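Long-range contacts in complement factor MASP-3 (Homo sapiens, PDB 3DEM), which is a complement serine protease of the lectin pathway, whose CUB1-EGF-CUB2 region carries the interaction sites for mannan-binding lectin and ficolins: residues E62-V67 / G92-I97; I197-G202 / L273-A278; F203-Q208 / H254-L259; L207-I212 / E243-P248. All blocks are in the same frame, centred on the assembly; numbering follows the deposited sequence.

How the contacts relate
Contact 1 lies in the first CUB domain and contacts 2, 3 and 4 in the second, on the opposite side of the chain's centre; the centres of contacts 1 and 2 are about 67 Å apart. Within the second domain, contacts 2 and 3 almost coincide, their centres about 5 Å apart: both span the gap between the sandwich's two sheets, and a probable hydrogen bond from Leu199 N to His254 O, 2.7 Å, ties them. Contact 4 sits about 14 Å, centre to centre, from contact 3 and shares Leu207 and Gln208 with it. Both nest in the loop closed by contact 2. Each CUB domain holds its own calcium ion, whose ligands lie outside these segments.

Contact 1: residues E62-V67 / G92-I97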
loop_
_atom_site.group_PDB
_atom_site.type_symbol
_atom_site.label_atom_id
_atom_site.label_comp_id
_atom_site.label_asym_id
_atom_site.label_seq_id
_atom_site.Cartn_x
_atom_site.Cartn_y
_atom_site.Cartn_z
ATOM N N GLU A 62 14.642 7.840 -15.501
ATOM C CA GLU A 62 14.933 6.609 -16.232
ATOM C C GLU A 62 15.294 5.433 -15.329
ATOM O O GLU A 62 15.533 5.598 -14.133
ATOM C CB GLU A 62 16.070 6.852 -17.228
ATOM C CG GLU A 62 17.410 7.094 -16.566
ATOM C CD GLU A 62 18.430 7.711 -17.504
ATOM O OE1 GLU A 62 18.434 7.363 -18.708
ATOM O OE2 GLU A 62 19.231 8.545 -17.033
ATOM N N THR A 63 15.322 4.243 -15.917
ATOM C CA THR A 63 15.853 3.065 -15.247
ATOM C C THR A 63 17.220 2.760 -15.844
ATOM O O THR A 63 17.804 3.602 -16.528
ATOM C CB THR A 63 14.933 1.843 -15.400
ATOM O OG1 THR A 63 14.934 1.402 -16.762
ATOM C CG2 THR A 63 13.517 2.185 -14.983
ATOM N N GLU A 64 17.729 1.559 -15.595
ATOM C CA GLU A 64 19.056 1.191 -16.079
ATOM C C GLU A 64 19.090 0.923 -17.586
ATOM O O GLU A 64 20.164 0.828 -18.175
ATOM C CB GLU A 64 19.602 -0.016 -15.302
ATOM C CG GLU A 64 18.601 -1.160 -15.115
ATOM C CD GLU A 64 17.611 -0.903 -13.984
ATOM O OE1 GLU A 64 17.970 -1.123 -12.806
ATOM O OE2 GLU A 64 16.467 -0.491 -14.272
ATOM N N ASP A 65 17.917 0.813 -18.207
ATOM C CA ASP A 65 17.841 0.456 -19.624
ATOM C C ASP A 65 16.641 1.072 -20.340
ATOM O O ASP A 65 16.317 0.686 -21.464
ATOM C CB ASP A 65 17.802 -1.071 -19.777
ATOM C CG ASP A 65 16.605 -1.700 -19.077
ATOM O OD1 ASP A 65 16.508 -2.942 -19.050
ATOM O OD2 ASP A 65 15.759 -0.953 -18.548
ATOM N N GLN A 66 15.987 2.031 -19.694
ATOM C CA GLN A 66 14.731 2.560 -20.205
ATOM C C GLN A 66 14.471 3.972 -19.686
ATOM O O GLN A 66 14.478 4.204 -18.482
ATOM C CB GLN A 66 13.592 1.620 -19.793
ATOM C CG GLN A 66 12.183 2.083 -20.133
ATOM C CD GLN A 66 11.122 1.118 -19.609
ATOM O OE1 GLN A 66 11.409 -0.050 -19.333
ATOM N NE2 GLN A 66 9.892 1.605 -19.464
ATOM N N VAL A 67 14.242 4.911 -20.598
ATOM C CA VAL A 67 13.874 6.266 -20.211
ATOM C C VAL A 67 12.368 6.342 -19.976
ATOM O O VAL A 67 11.576 6.092 -20.881
ATOM C CB VAL A 67 14.309 7.309 -21.264
ATOM C CG1 VAL A 67 13.816 8.703 -20.883
ATOM C CG2 VAL A 67 15.821 7.301 -21.416
ATOM N N GLY A 92 10.469 -1.359 -12.017
ATOM C CA GLY A 92 11.104 -2.195 -11.005
ATOM C C GLY A 92 11.512 -1.405 -9.776
ATOM O O GLY A 92 10.880 -0.412 -9.420
ATOM N N SER A 93 12.584 -1.839 -9.127
ATOM C CA SER A 93 12.985 -1.247 -7.859
ATOM C C SER A 93 14.108 -0.217 -7.988
ATOM O O SER A 93 14.793 0.084 -7.009
ATOM C CB SER A 93 13.385 -2.347 -6.870
ATOM O OG SER A 93 14.570 -3.000 -7.281
ATOM N N PHE A 94 14.286 0.332 -9.186
ATOM C CA PHE A 94 15.338 1.321 -9.416
ATOM C C PHE A 94 14.860 2.509 -10.248
ATOM O O PHE A 94 14.129 2.344 -11.226
ATOM C CB PHE A 94 16.559 0.671 -10.080
ATOM C CG PHE A 94 17.619 1.655 -10.496
ATOM C CD1 PHE A 94 18.495 2.182 -9.563
ATOM C CD2 PHE A 94 17.738 2.051 -11.819
ATOM C CE1 PHE A 94 19.474 3.086 -9.941
ATOM C CE2 PHE A 94 18.708 2.955 -12.203
ATOM C CZ PHE A 94 19.579 3.475 -11.264
ATOM N N MET A 95 15.295 3.704 -9.858
ATOM C CA MET A 95 14.982 4.910 -10.609
ATOM C C MET A 95 16.145 5.891 -10.570
ATOM O O MET A 95 16.682 6.189 -9.507
ATOM C CB MET A 95 13.711 5.568 -10.067
ATOM C CG MET A 95 13.256 6.789 -10.856
ATOM S SD MET A 95 11.833 7.587 -10.091
ATOM C CE MET A 95 10.492 6.553 -10.689
ATOM N N SER A 96 16.537 6.386 -11.738
ATOM C CA SER A 96 17.593 7.384 -11.821
ATOM C C SER A 96 17.007 8.695 -12.326
ATOM O O SER A 96 16.205 8.709 -13.263
ATOM C CB SER A 96 18.719 6.901 -12.743
ATOM O OG SER A 96 19.826 7.786 -12.706
ATOM N N ILE A 97 17.396 9.789 -11.686
ATOM C CA ILE A 97 16.894 11.111 -12.030
ATOM C C ILE A 97 18.064 12.044 -12.302
ATOM O O ILE A 97 18.967 12.168 -11.474
ATOM C CB ILE A 97 16.043 11.703 -10.882
ATOM C CG1 ILE A 97 14.834 10.808 -10.589
ATOM C CG2 ILE A 97 15.584 13.123 -11.211
ATOM C CD1 ILE A 97 14.127 11.152 -9.302
HETATM O O HOH W 1 19.017 9.778 -14.569
#
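Glu62 and Ser96 form an antiparallel hydrogen-bonded pair where strands 58-62 and 94-101 lie side by side in one sheet of the first CUB domain's beta-sandwich. Two backbone bonds join them, Glu62 N to Ser96 O at 2.9 Å and Ser96 N to Glu62 O at 2.7 Å. Both side chains stand on the same face of the sheet, with Glu62 CG 4.0 Å from Ser96 CB. Glu62 stretches onward from there, and a water donates to both its OE2 and Ser96 OG; that hydroxyl also bonds Asn30 on the neighbouring strand. Thr63 follows, already in the turn toward strand 67-71. Its CG2 touches the carbonyl oxygen of Phe94, while its OG1 donates to Asp65 OD2 at 3.1 Å, and Thr63 N to Gln66 O closes the turn. The Glu64 side chain bends at chi2 (-80°), carrying the carboxylate back alongside Phe94. The two side chains run past each other in opposite senses, with the carboxylate and ring planes 59° apart. Glu64 OE1 reaches the ring obliquely, 3.3 Å from Phe94 CD2, while Thr63 C lies at the ring's edge, 3.9 Å from Phe94 CE2.

Contact 2: residues I197-G202 / L273-A278; sequences IELEEG and LSYRAA
Ile197 lies over one face of the Tyr275 ring with both its methyls, CD1 and CG2. The CD1 methyl makes an off-centre CH-pi contact, 4.1 Å from the centroid of the Tyr275 ring and 29° from its normal, and is nearest the ring at Tyr275 CD2, 3.7 Å away. On the same side of the ring CG2 meets the opposite rim, 4.0 Å from Tyr275 CE1, so the isoleucine spans the face from one edge to the other. Leu199 adds a looser touch, its CD2 coming obliquely to Tyr275 CE1 at 4.4 Å. Leu199 also faces Ala277, but the modelled spacing there is too short to trust.

What sets the ring in place lies around it. Tyr275 has CG between its backbone nitrogen and carbonyl carbon (chi1 76°), which swings the ring across to Ile197, and its hydroxyl bonds Gln173 O. Leu207 touches both Ile197 and the tyrosine. The backbones belong to different sheets: Ile197 hydrogen-bonds to Val256 in one, Ser274 to Gln208 in the other. On the face of strand 272-277 turned from Ile197, Arg276 NH1 donates to Ser274 OG at 2.8 Å, in the guanidinium plane. No hydrogen bond crosses between the segments, as expected for the apolar interior of a CUB beta-sandwich, where side chains from two facing antiparallel sheets meet.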
loop_
_atom_site.group_PDB
_atom_site.type_symbol
_atom_site.label_atom_id
_atom_site.label_comp_id
_atom_site.label_asym_id
_atom_site.label_seq_id
_atom_site.Cartn_x
_atom_site.Cartn_y
_atom_site.Cartn_z
ATOM N N ILE A 197 -5.956 -52.544 -5.663
ATOM C CA ILE A 197 -7.020 -53.530 -5.693
ATOM C C ILE A 197 -6.444 -54.827 -5.141
ATOM O O ILE A 197 -5.425 -55.323 -5.637
ATOM C CB ILE A 197 -7.581 -53.741 -7.119
ATOM C CG1 ILE A 197 -8.053 -52.409 -7.717
ATOM C CG2 ILE A 197 -8.726 -54.768 -7.106
ATOM C CD1 ILE A 197 -8.398 -52.485 -9.187
ATOM N N GLU A 198 -7.061 -55.350 -4.087
ATOM C CA GLU A 198 -6.625 -56.603 -3.487
ATOM C C GLU A 198 -7.806 -57.538 -3.308
ATOM O O GLU A 198 -8.643 -57.315 -2.438
ATOM C CB GLU A 198 -5.998 -56.348 -2.117
ATOM C CG GLU A 198 -4.668 -55.637 -2.156
ATOM C CD GLU A 198 -3.512 -56.551 -1.809
ATOM O OE1 GLU A 198 -3.725 -57.793 -1.798
ATOM O OE2 GLU A 198 -2.402 -56.022 -1.539
ATOM N N LEU A 199 -7.873 -58.582 -4.124
ATOM C CA LEU A 199 -8.901 -59.606 -3.955
ATOM C C LEU A 199 -8.294 -60.891 -3.422
ATOM O O LEU A 199 -7.075 -61.033 -3.357
ATOM C CB LEU A 199 -9.602 -59.898 -5.278
ATOM C CG LEU A 199 -10.031 -58.692 -6.110
ATOM C CD1 LEU A 199 -10.559 -59.177 -7.443
ATOM C CD2 LEU A 199 -11.074 -57.855 -5.379
ATOM N N GLU A 200 -9.159 -61.829 -3.054
ATOM C CA GLU A 200 -8.738 -63.133 -2.570
ATOM C C GLU A 200 -8.065 -63.939 -3.681
ATOM O O GLU A 200 -8.304 -63.710 -4.868
ATOM C CB GLU A 200 -9.946 -63.892 -2.014
ATOM C CG GLU A 200 -9.684 -65.342 -1.667
ATOM C CD GLU A 200 -10.966 -66.119 -1.413
ATOM O OE1 GLU A 200 -12.056 -65.505 -1.466
ATOM O OE2 GLU A 200 -10.883 -67.340 -1.160
ATOM N N GLU A 201 -7.218 -64.879 -3.278
ATOM C CA GLU A 201 -6.523 -65.763 -4.204
ATOM C C GLU A 201 -7.498 -66.443 -5.161
ATOM O O GLU A 201 -8.508 -67.004 -4.735
ATOM C CB GLU A 201 -5.746 -66.825 -3.418
ATOM C CG GLU A 201 -4.834 -67.715 -4.263
ATOM C CD GLU A 201 -3.663 -66.948 -4.865
ATOM O OE1 GLU A 201 -3.728 -65.697 -4.936
ATOM O OE2 GLU A 201 -2.676 -67.601 -5.268
ATOM N N GLY A 202 -7.192 -66.393 -6.454
ATOM C CA GLY A 202 -8.009 -67.078 -7.447
ATOM C C GLY A 202 -8.964 -66.180 -8.210
ATOM O O GLY A 202 -9.593 -66.614 -9.176
ATOM N N LEU A 273 -12.246 -45.578 -14.073
ATOM C CA LEU A 273 -12.312 -46.962 -14.488
ATOM C C LEU A 273 -13.210 -47.743 -13.550
ATOM O O LEU A 273 -13.446 -47.340 -12.402
ATOM C CB LEU A 273 -10.911 -47.590 -14.572
ATOM C CG LEU A 273 -10.083 -47.824 -13.308
ATOM C CD1 LEU A 273 -10.539 -49.098 -12.579
ATOM C CD2 LEU A 273 -8.610 -47.908 -13.666
ATOM N N SER A 274 -13.735 -48.849 -14.052
ATOM C CA SER A 274 -14.406 -49.803 -13.202
ATOM C C SER A 274 -13.636 -51.109 -13.290
ATOM O O SER A 274 -13.051 -51.425 -14.325
ATOM C CB SER A 274 -15.860 -50.004 -13.638
ATOM O OG SER A 274 -15.924 -50.546 -14.944
ATOM N N TYR A 275 -13.625 -51.861 -12.200
ATOM C CA TYR A 275 -12.977 -53.159 -12.202
ATOM C C TYR A 275 -13.950 -54.227 -11.762
ATOM O O TYR A 275 -14.914 -53.942 -11.059
ATOM C CB TYR A 275 -11.748 -53.164 -11.287
ATOM C CG TYR A 275 -12.073 -53.229 -9.811
ATOM C CD1 TYR A 275 -12.367 -54.446 -9.193
ATOM C CD2 TYR A 275 -12.082 -52.083 -9.032
ATOM C CE1 TYR A 275 -12.669 -54.515 -7.842
ATOM C CE2 TYR A 275 -12.380 -52.139 -7.683
ATOM C CZ TYR A 275 -12.673 -53.357 -7.094
ATOM O OH TYR A 275 -12.969 -53.422 -5.755
ATOM N N ARG A 276 -13.670 -55.456 -12.173
ATOM C CA ARG A 276 -14.490 -56.605 -11.842
ATOM C C ARG A 276 -13.579 -57.804 -11.653
ATOM O O ARG A 276 -12.722 -58.081 -12.486
ATOM C CB ARG A 276 -15.491 -56.889 -12.965
ATOM C CG ARG A 276 -16.576 -55.845 -13.071
ATOM C CD ARG A 276 -17.347 -55.929 -14.380
ATOM N NE ARG A 276 -18.326 -54.847 -14.457
ATOM C CZ ARG A 276 -18.012 -53.576 -14.689
ATOM N NH1 ARG A 276 -16.748 -53.226 -14.879
ATOM N NH2 ARG A 276 -18.965 -52.654 -14.731
ATOM N N ALA A 277 -13.759 -58.505 -10.544
ATOM C CA ALA A 277 -12.990 -59.708 -10.274
ATOM C C ALA A 277 -13.721 -60.918 -10.820
ATOM O O ALA A 277 -14.779 -61.283 -10.317
ATOM C CB ALA A 277 -12.759 -59.867 -8.784
ATOM N N ALA A 278 -13.156 -61.529 -11.858
ATOM C CA ALA A 278 -13.713 -62.754 -12.433
ATOM C C ALA A 278 -13.288 -63.969 -11.609
ATOM O O ALA A 278 -12.156 -64.039 -11.099
ATOM C CB ALA A 278 -13.273 -62.912 -13.889
ATOM O OXT ALA A 278 -14.074 -64.910 -11.440
#

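Contact 3: residues F203-Q208 / H254-L259; sequences FMVNLQ and HSVLIL
Across the core of the second CUB domain's beta-sandwich, strand 205-209 of one sheet faces strand 255-261 of the other, and Val205, Leu207 and Val256 meet in the space between them. The axes of segments 205-208 and 255-259 come within 8.4 Å, their N-to-C directions 32° apart. Val256 offers both branches: CG2, beside its own backbone nitrogen, sits 3.8 Å from Val205 CB, while CG1, anti to that nitrogen (chi1 175°), points to Leu207 CD1 at 4.2 Å. The two valines meet at a slant, and Val205 CG2 turns the other way, toward His254 O at 4.0 Å. Ile230, in Val256's sheet, touches both it and Leu207. Where the two segments begin, the backbones close up, Phe203 O lying 3.0 Å from His254 CA. His254 N is almost as near that oxygen, but at too poor an angle to bond. Apolar and van der Waals contact therefore holds the pair without a hydrogen bond, while the Val205 and Leu207 backbones bond Thr251 and Ile249 instead.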
loop_
_atom_site.group_PDB
_atom_site.type_symbol
_atom_site.label_atom_id
_atom_site.label_comp_id
_atom_site.label_asym_id
_atom_site.label_seq_id
_atom_site.Cartn_x
_atom_site.Cartn_y
_atom_site.Cartn_z
ATOM N N PHE A 203 -9.087 -64.931 -7.770
ATOM C CA PHE A 203 -9.857 -63.936 -8.513
ATOM C C PHE A 203 -8.944 -63.234 -9.497
ATOM O O PHE A 203 -7.771 -63.023 -9.217
ATOM C CB PHE A 203 -10.493 -62.911 -7.575
ATOM C CG PHE A 203 -11.692 -63.429 -6.838
ATOM C CD1 PHE A 203 -12.838 -63.783 -7.523
ATOM C CD2 PHE A 203 -11.675 -63.556 -5.461
ATOM C CE1 PHE A 203 -13.944 -64.265 -6.848
ATOM C CE2 PHE A 203 -12.781 -64.038 -4.778
ATOM C CZ PHE A 203 -13.915 -64.392 -5.473
ATOM N N MET A 204 -9.482 -62.881 -10.656
ATOM C CA MET A 204 -8.707 -62.197 -11.679
ATOM C C MET A 204 -9.373 -60.879 -12.029
ATOM O O MET A 204 -10.556 -60.839 -12.366
ATOM C CB MET A 204 -8.553 -63.084 -12.915
ATOM C CG MET A 204 -7.591 -64.257 -12.710
ATOM S SD MET A 204 -7.622 -65.426 -14.079
ATOM C CE MET A 204 -8.298 -64.388 -15.380
ATOM N N VAL A 205 -8.608 -59.796 -11.946
ATOM C CA VAL A 205 -9.165 -58.463 -12.079
ATOM C C VAL A 205 -9.209 -57.999 -13.524
ATOM O O VAL A 205 -8.192 -57.985 -14.214
ATOM C CB VAL A 205 -8.364 -57.436 -11.255
ATOM C CG1 VAL A 205 -8.968 -56.037 -11.405
ATOM C CG2 VAL A 205 -8.319 -57.854 -9.797
ATOM N N ASN A 206 -10.399 -57.620 -13.979
ATOM C CA ASN A 206 -10.543 -56.981 -15.275
ATOM C C ASN A 206 -10.741 -55.476 -15.088
ATOM O O ASN A 206 -11.480 -55.038 -14.208
ATOM C CB ASN A 206 -11.683 -57.617 -16.079
ATOM C CG ASN A 206 -11.479 -59.125 -16.305
ATOM O OD1 ASN A 206 -10.357 -59.647 -16.206
ATOM N ND2 ASN A 206 -12.568 -59.829 -16.610
ATOM N N LEU A 207 -10.054 -54.688 -15.905
ATOM C CA LEU A 207 -10.126 -53.236 -15.801
ATOM C C LEU A 207 -10.761 -52.670 -17.050
ATOM O O LEU A 207 -10.515 -53.145 -18.156
ATOM C CB LEU A 207 -8.736 -52.624 -15.633
ATOM C CG LEU A 207 -7.890 -53.058 -14.435
ATOM C CD1 LEU A 207 -6.481 -52.498 -14.560
ATOM C CD2 LEU A 207 -8.532 -52.619 -13.127
ATOM N N GLN A 208 -11.567 -51.635 -16.868
ATOM C CA GLN A 208 -12.303 -51.052 -17.969
ATOM C C GLN A 208 -12.519 -49.551 -17.773
ATOM O O GLN A 208 -13.244 -49.134 -16.876
ATOM C CB GLN A 208 -13.633 -51.775 -18.102
ATOM C CG GLN A 208 -14.554 -51.158 -19.095
ATOM C CD GLN A 208 -15.554 -52.153 -19.616
ATOM O OE1 GLN A 208 -16.053 -53.006 -18.862
ATOM N NE2 GLN A 208 -15.852 -52.067 -20.923
ATOM N N HIS A 254 -5.245 -61.319 -8.796
ATOM C CA HIS A 254 -6.221 -60.897 -7.806
ATOM C C HIS A 254 -5.821 -59.557 -7.202
ATOM O O HIS A 254 -6.563 -58.983 -6.411
ATOM C CB HIS A 254 -6.356 -61.940 -6.706
ATOM C CG HIS A 254 -5.076 -62.227 -5.996
ATOM N ND1 HIS A 254 -4.586 -61.422 -4.989
ATOM C CD2 HIS A 254 -4.178 -63.228 -6.149
ATOM C CE1 HIS A 254 -3.442 -61.916 -4.553
ATOM N NE2 HIS A 254 -3.173 -63.012 -5.238
ATOM N N SER A 255 -4.645 -59.067 -7.574
ATOM C CA SER A 255 -4.175 -57.786 -7.072
ATOM C C SER A 255 -3.572 -56.911 -8.164
ATOM O O SER A 255 -2.840 -57.391 -9.031
ATOM C CB SER A 255 -3.151 -57.991 -5.962
ATOM O OG SER A 255 -2.007 -58.639 -6.477
ATOM N N VAL A 256 -3.876 -55.621 -8.099
ATOM C CA VAL A 256 -3.459 -54.670 -9.115
ATOM C C VAL A 256 -3.084 -53.348 -8.460
ATOM O O VAL A 256 -3.745 -52.900 -7.516
ATOM C CB VAL A 256 -4.596 -54.413 -10.141
ATOM C CG1 VAL A 256 -4.194 -53.329 -11.122
ATOM C CG2 VAL A 256 -4.970 -55.707 -10.872
ATOM N N LEU A 257 -2.013 -52.731 -8.948
ATOM C CA LEU A 257 -1.668 -51.384 -8.518
ATOM C C LEU A 257 -1.796 -50.392 -9.663
ATOM O O LEU A 257 -1.262 -50.608 -10.751
ATOM C CB LEU A 257 -0.250 -51.327 -7.947
ATOM C CG LEU A 257 0.256 -49.908 -7.667
ATOM C CD1 LEU A 257 -0.410 -49.309 -6.422
ATOM C CD2 LEU A 257 1.774 -49.878 -7.544
ATOM N N ILE A 258 -2.512 -49.304 -9.412
ATOM C CA ILE A 258 -2.626 -48.220 -10.368
ATOM C C ILE A 258 -1.892 -47.015 -9.792
ATOM O O ILE A 258 -2.205 -46.543 -8.692
ATOM C CB ILE A 258 -4.098 -47.858 -10.641
ATOM C CG1 ILE A 258 -4.853 -49.072 -11.196
ATOM C CG2 ILE A 258 -4.195 -46.691 -11.614
ATOM C CD1 ILE A 258 -6.303 -49.121 -10.792
ATOM N N LEU A 259 -0.898 -46.539 -10.533
ATOM C CA LEU A 259 -0.177 -45.335 -10.170
ATOM C C LEU A 259 -0.564 -44.206 -11.118
ATOM O O LEU A 259 -0.487 -44.354 -12.343
ATOM C CB LEU A 259 1.336 -45.575 -10.211
ATOM C CG LEU A 259 2.235 -44.375 -9.869
ATOM C CD1 LEU A 259 3.544 -44.805 -9.217
ATOM C CD2 LEU A 259 2.515 -43.519 -11.101
#

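Contact 4: residues L207-I212 / E243-P248; sequences LQFEDI and EKAPEP
Phe209 and Pro246 make the tight half of this contact. The proline ring lies over one face of the phenyl ring, with Pro246 CD 4.3 Å from the centroid of Phe209 and 23° off its normal, a CH-pi contact displaced toward the rim. Pro246 CG reaches Phe209 CE2 at 3.5 Å. Nearer the backbone, the methyl carbon Ala245 CB abuts Phe209 CB at 3.6 Å and approaches the ring obliquely. With CG anti to its carbonyl carbon (chi1 -73°), Phe209 turns its ring to receive both residues; Phe213 completes the cluster, edge-to-face on Phe209 and touching Ala245 and Pro246.

These residues sit where the loop after strand 235-240, on its way to strand 249-250, lies along the end of strand 205-209 in the second CUB domain's beta-sandwich. It thus passes from one sheet to the other before strand 249-250 joins on as an edge strand.

Toward solvent the side chains fit more loosely. A water at the phenyl edge, in the ring plane, accepts from Phe209 N at 2.7 Å and donates to Pro246 O at 3.0 Å, bridging backbones that do not bond directly. Pro248 still comes close to the opposite backbone, its CA 3.3 Å from Leu207 O, but its ring only brushes the exposed Gln208, whose NE2 stays 4.4 Å from Pro248 CG.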
loop_
_atom_site.group_PDB
_atom_site.type_symbol
_atom_site.label_atom_id
_atom_site.label_comp_id
_atom_site.label_asym_id
_atom_site.label_seq_id
_atom_site.Cartn_x
_atom_site.Cartn_y
_atom_site.Cartn_z
ATOM N N LEU A 207 -10.054 -54.688 -15.905
ATOM C CA LEU A 207 -10.126 -53.236 -15.801
ATOM C C LEU A 207 -10.761 -52.670 -17.050
ATOM O O LEU A 207 -10.515 -53.145 -18.156
ATOM C CB LEU A 207 -8.736 -52.624 -15.633
ATOM C CG LEU A 207 -7.890 -53.058 -14.435
ATOM C CD1 LEU A 207 -6.481 -52.498 -14.560
ATOM C CD2 LEU A 207 -8.532 -52.619 -13.127
ATOM N N GLN A 208 -11.567 -51.635 -16.868
ATOM C CA GLN A 208 -12.303 -51.052 -17.969
ATOM C C GLN A 208 -12.519 -49.551 -17.773
ATOM O O GLN A 208 -13.244 -49.134 -16.876
ATOM C CB GLN A 208 -13.633 -51.775 -18.102
ATOM C CG GLN A 208 -14.554 -51.158 -19.095
ATOM C CD GLN A 208 -15.554 -52.153 -19.616
ATOM O OE1 GLN A 208 -16.053 -53.006 -18.862
ATOM N NE2 GLN A 208 -15.852 -52.067 -20.923
ATOM N N PHE A 209 -11.877 -48.742 -18.608
ATOM C CA PHE A 209 -12.043 -47.295 -18.534
ATOM C C PHE A 209 -13.395 -46.874 -19.094
ATOM O O PHE A 209 -13.940 -47.507 -20.011
ATOM C CB PHE A 209 -10.893 -46.571 -19.247
ATOM C CG PHE A 209 -9.596 -46.624 -18.491
ATOM C CD1 PHE A 209 -9.267 -45.617 -17.592
ATOM C CD2 PHE A 209 -8.722 -47.693 -18.650
ATOM C CE1 PHE A 209 -8.073 -45.665 -16.872
ATOM C CE2 PHE A 209 -7.527 -47.750 -17.935
ATOM C CZ PHE A 209 -7.205 -46.732 -17.045
ATOM N N GLU A 210 -13.949 -45.812 -18.523
ATOM C CA GLU A 210 -15.230 -45.300 -18.990
ATOM C C GLU A 210 -15.343 -43.786 -18.828
ATOM O O GLU A 210 -14.554 -43.165 -18.115
ATOM C CB GLU A 210 -16.381 -46.022 -18.278
ATOM C CG GLU A 210 -16.256 -46.008 -16.777
ATOM C CD GLU A 210 -17.080 -47.092 -16.078
ATOM O OE1 GLU A 210 -17.403 -48.132 -16.699
ATOM O OE2 GLU A 210 -17.393 -46.907 -14.883
ATOM N N ASP A 211 -16.331 -43.211 -19.505
ATOM C CA ASP A 211 -16.555 -41.760 -19.546
ATOM C C ASP A 211 -15.326 -40.991 -20.046
ATOM O O ASP A 211 -14.547 -41.513 -20.841
ATOM C CB ASP A 211 -17.017 -41.244 -18.182
ATOM C CG ASP A 211 -18.287 -41.924 -17.702
ATOM O OD1 ASP A 211 -19.095 -42.375 -18.544
ATOM O OD2 ASP A 211 -18.476 -42.002 -16.470
ATOM N N ILE A 212 -15.162 -39.756 -19.578
ATOM C CA ILE A 212 -14.059 -38.893 -20.014
ATOM C C ILE A 212 -12.693 -39.478 -19.671
ATOM O O ILE A 212 -12.477 -39.964 -18.563
ATOM C CB ILE A 212 -14.163 -37.469 -19.398
ATOM C CG1 ILE A 212 -15.296 -36.677 -20.049
ATOM C CG2 ILE A 212 -12.867 -36.709 -19.568
ATOM C CD1 ILE A 212 -15.790 -35.519 -19.195
ATOM N N GLU A 243 -6.015 -38.547 -24.861
ATOM C CA GLU A 243 -7.462 -38.357 -24.933
ATOM C C GLU A 243 -8.206 -39.662 -25.176
ATOM O O GLU A 243 -9.431 -39.695 -25.187
ATOM C CB GLU A 243 -7.805 -37.367 -26.049
ATOM C CG GLU A 243 -7.263 -35.968 -25.802
ATOM C CD GLU A 243 -7.188 -35.132 -27.067
ATOM O OE1 GLU A 243 -8.204 -35.047 -27.789
ATOM O OE2 GLU A 243 -6.105 -34.561 -27.338
ATOM N N LYS A 244 -7.451 -40.734 -25.372
ATOM C CA LYS A 244 -8.016 -42.033 -25.697
ATOM C C LYS A 244 -7.574 -43.036 -24.641
ATOM O O LYS A 244 -6.380 -43.269 -24.455
ATOM C CB LYS A 244 -7.525 -42.474 -27.074
ATOM C CG LYS A 244 -8.101 -43.792 -27.566
ATOM C CD LYS A 244 -9.253 -43.562 -28.527
ATOM C CE LYS A 244 -9.616 -44.843 -29.272
ATOM N NZ LYS A 244 -10.013 -45.921 -28.321
ATOM N N ALA A 245 -8.542 -43.622 -23.950
ATOM C CA ALA A 245 -8.250 -44.580 -22.890
ATOM C C ALA A 245 -7.691 -45.878 -23.469
ATOM O O ALA A 245 -8.024 -46.249 -24.589
ATOM C CB ALA A 245 -9.499 -44.860 -22.071
ATOM N N PRO A 246 -6.821 -46.564 -22.705
ATOM C CA PRO A 246 -6.367 -47.869 -23.170
ATOM C C PRO A 246 -7.544 -48.829 -23.269
ATOM O O PRO A 246 -8.565 -48.632 -22.610
ATOM C CB PRO A 246 -5.391 -48.327 -22.080
ATOM C CG PRO A 246 -5.629 -47.437 -20.911
ATOM C CD PRO A 246 -6.216 -46.171 -21.420
ATOM N N GLU A 247 -7.407 -49.848 -24.110
ATOM C CA GLU A 247 -8.417 -50.885 -24.227
ATOM C C GLU A 247 -8.563 -51.613 -22.892
ATOM O O GLU A 247 -7.655 -51.579 -22.063
ATOM C CB GLU A 247 -8.028 -51.869 -25.333
ATOM C CG GLU A 247 -7.840 -51.216 -26.688
ATOM C CD GLU A 247 -9.133 -50.641 -27.226
ATOM O OE1 GLU A 247 -10.143 -51.376 -27.245
ATOM O OE2 GLU A 247 -9.145 -49.455 -27.630
ATOM N N PRO A 248 -9.714 -52.264 -22.673
ATOM C CA PRO A 248 -9.936 -53.014 -21.443
ATOM C C PRO A 248 -8.790 -53.978 -21.151
ATOM O O PRO A 248 -8.249 -54.601 -22.067
ATOM C CB PRO A 248 -11.219 -53.794 -21.738
ATOM C CG PRO A 248 -11.943 -52.955 -22.724
ATOM C CD PRO A 248 -10.878 -52.325 -23.576
HETATM O O HOH W 2 -10.821 -49.662 -20.956
#